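Local structure of E3 SUMO-protein ligase SIZ1 (Saccharomyces cerevisiae, 3I2D) at residues A[85-90]-A[184-189]. The protein acts as an E3 ligase of the SUMO pathway, promoting attachment of SUMO (Smt3) to septins and to the replication clamp PCNA. Numbering follows the deposited sequence.
Sequences MNVEVT and VELIYA
The Y188 ring lies against V87, whose CG1 methyl sits over the centre of one ring face in a CH-pi contact, 3.5 Å from the centroid. A chi1 of 170° sets V87 CG1 opposite the backbone N and against the ring, and leaves CG2 beside that N, where it meets L186 CD2 at 3.7 Å. T90 joins this close packing, its CG2 approaching Y188 CE1 obliquely at 3.7 Å while T90 OG1 hydrogen-bonds G92 N. Beyond the ring, the Y188 hydroxyl accepts a nearly straight hydrogen bond from the backbone, E88 N to Y188 OH 3.1 Å at 171°, just where strand 85-87 gives way to loop. Strands 85-87 and 184-189 belong to two different antiparallel sheets of the PINIT domain; they run almost parallel, axes 9.3 Å apart, joined by side chains packed between the sheets and not as paired neighbours. A leucine in place of Y188 would probably leave E88 N without its acceptor and V87 without a flat face to rest on. Direct contact thins toward M85, whose CE stays 4.3 Å from V184 CG1, though C96 and L197 also pack on M85. On the solvent side lie the exposed E88 side chain and N86, whose OD1 hydrogen-bonds K196 NZ.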
loop_
_atom_site.group_PDB
_atom_site.type_symbol
_atom_site.label_atom_id
_atom_site.label_comp_id
_atom_site.label_asym_id
_atom_site.label_seq_id
_atom_site.Cartn_x
_atom_site.Cartn_y
_atom_site.Cartn_z
ATOM N N MET A 85 -17.824 6.607 14.727
ATOM C CA MET A 85 -17.726 7.428 15.925
ATOM C C MET A 85 -17.068 8.779 15.651
ATOM O O MET A 85 -16.465 9.006 14.599
ATOM C CB MET A 85 -16.935 6.660 16.986
ATOM C CG MET A 85 -17.349 5.198 17.075
ATOM S SD MET A 85 -16.275 4.163 18.089
ATOM C CE MET A 85 -14.797 4.056 17.093
ATOM N N ASN A 86 -17.200 9.684 16.607
ATOM C CA ASN A 86 -16.608 11.003 16.487
ATOM C C ASN A 86 -15.762 11.236 17.719
ATOM O O ASN A 86 -16.131 10.821 18.821
ATOM C CB ASN A 86 -17.696 12.065 16.404
ATOM C CG ASN A 86 -18.558 11.909 15.175
ATOM O OD1 ASN A 86 -18.219 12.403 14.097
ATOM N ND2 ASN A 86 -19.678 11.201 15.323
ATOM N N VAL A 87 -14.609 11.861 17.514
ATOM C CA VAL A 87 -13.696 12.197 18.588
ATOM C C VAL A 87 -13.834 13.703 18.736
ATOM O O VAL A 87 -13.675 14.454 17.768
ATOM C CB VAL A 87 -12.248 11.825 18.227
ATOM C CG1 VAL A 87 -11.284 12.398 19.256
ATOM C CG2 VAL A 87 -12.103 10.319 18.181
ATOM N N GLU A 88 -14.147 14.145 19.944
ATOM C CA GLU A 88 -14.329 15.569 20.204
ATOM C C GLU A 88 -13.084 16.268 20.730
ATOM O O GLU A 88 -12.095 15.630 21.097
ATOM C CB GLU A 88 -15.465 15.768 21.207
ATOM C CG GLU A 88 -16.865 15.649 20.625
ATOM C CD GLU A 88 -17.947 15.734 21.695
ATOM O OE1 GLU A 88 -19.121 15.990 21.337
ATOM O OE2 GLU A 88 -17.623 15.537 22.894
ATOM N N VAL A 89 -13.151 17.593 20.758
ATOM C CA VAL A 89 -12.073 18.418 21.270
ATOM C C VAL A 89 -12.298 18.506 22.772
ATOM O O VAL A 89 -13.341 18.980 23.216
ATOM C CB VAL A 89 -12.141 19.798 20.656
ATOM C CG1 VAL A 89 -11.027 20.668 21.202
ATOM C CG2 VAL A 89 -12.021 19.674 19.148
ATOM N N THR A 90 -11.325 18.043 23.549
ATOM C CA THR A 90 -11.443 18.022 25.008
ATOM C C THR A 90 -10.068 18.231 25.602
ATOM O O THR A 90 -9.083 17.791 25.026
ATOM C CB THR A 90 -12.004 16.646 25.506
ATOM O OG1 THR A 90 -11.987 16.593 26.937
ATOM C CG2 THR A 90 -11.157 15.505 24.986
ATOM N N VAL A 184 -16.949 -1.663 20.665
ATOM C CA VAL A 184 -15.678 -1.020 20.392
ATOM C C VAL A 184 -15.632 0.269 21.174
ATOM O O VAL A 184 -16.597 1.024 21.188
ATOM C CB VAL A 184 -15.535 -0.670 18.914
ATOM C CG1 VAL A 184 -14.222 0.052 18.688
ATOM C CG2 VAL A 184 -15.598 -1.927 18.084
ATOM N N GLU A 185 -14.508 0.535 21.817
ATOM C CA GLU A 185 -14.390 1.762 22.577
ATOM C C GLU A 185 -13.030 2.417 22.367
ATOM O O GLU A 185 -11.991 1.770 22.508
ATOM C CB GLU A 185 -14.601 1.464 24.053
ATOM C CG GLU A 185 -14.896 2.682 24.899
ATOM C CD GLU A 185 -15.283 2.304 26.319
ATOM O OE1 GLU A 185 -16.270 1.543 26.487
ATOM O OE2 GLU A 185 -14.598 2.766 27.261
ATOM N N LEU A 186 -13.046 3.696 21.999
ATOM C CA LEU A 186 -11.813 4.454 21.808
ATOM C C LEU A 186 -11.705 5.500 22.909
ATOM O O LEU A 186 -12.566 6.364 23.054
ATOM C CB LEU A 186 -11.791 5.175 20.459
ATOM C CG LEU A 186 -10.551 6.059 20.255
ATOM C CD1 LEU A 186 -9.326 5.207 19.934
ATOM C CD2 LEU A 186 -10.814 7.025 19.118
ATOM N N ILE A 187 -10.646 5.409 23.689
ATOM C CA ILE A 187 -10.418 6.357 24.753
ATOM C C ILE A 187 -9.308 7.291 24.298
ATOM O O ILE A 187 -8.215 6.842 23.960
ATOM C CB ILE A 187 -9.958 5.649 26.024
ATOM C CG1 ILE A 187 -11.049 4.684 26.494
ATOM C CG2 ILE A 187 -9.630 6.672 27.096
ATOM C CD1 ILE A 187 -10.685 3.963 27.754
ATOM N N TYR A 188 -9.592 8.588 24.272
ATOM C CA TYR A 188 -8.596 9.570 23.874
ATOM C C TYR A 188 -8.448 10.649 24.933
ATOM O O TYR A 188 -9.191 10.676 25.921
ATOM C CB TYR A 188 -8.991 10.191 22.544
ATOM C CG TYR A 188 -10.386 10.753 22.527
ATOM C CD1 TYR A 188 -10.618 12.104 22.751
ATOM C CD2 TYR A 188 -11.478 9.926 22.274
ATOM C CE1 TYR A 188 -11.922 12.625 22.718
ATOM C CE2 TYR A 188 -12.775 10.431 22.238
ATOM C CZ TYR A 188 -12.993 11.781 22.462
ATOM O OH TYR A 188 -14.276 12.276 22.449
ATOM N N ALA A 189 -7.489 11.543 24.721
ATOM C CA ALA A 189 -7.235 12.622 25.670
ATOM C C ALA A 189 -6.468 13.775 25.052
ATOM O O ALA A 189 -5.616 13.569 24.207
ATOM C CB ALA A 189 -6.450 12.090 26.860
#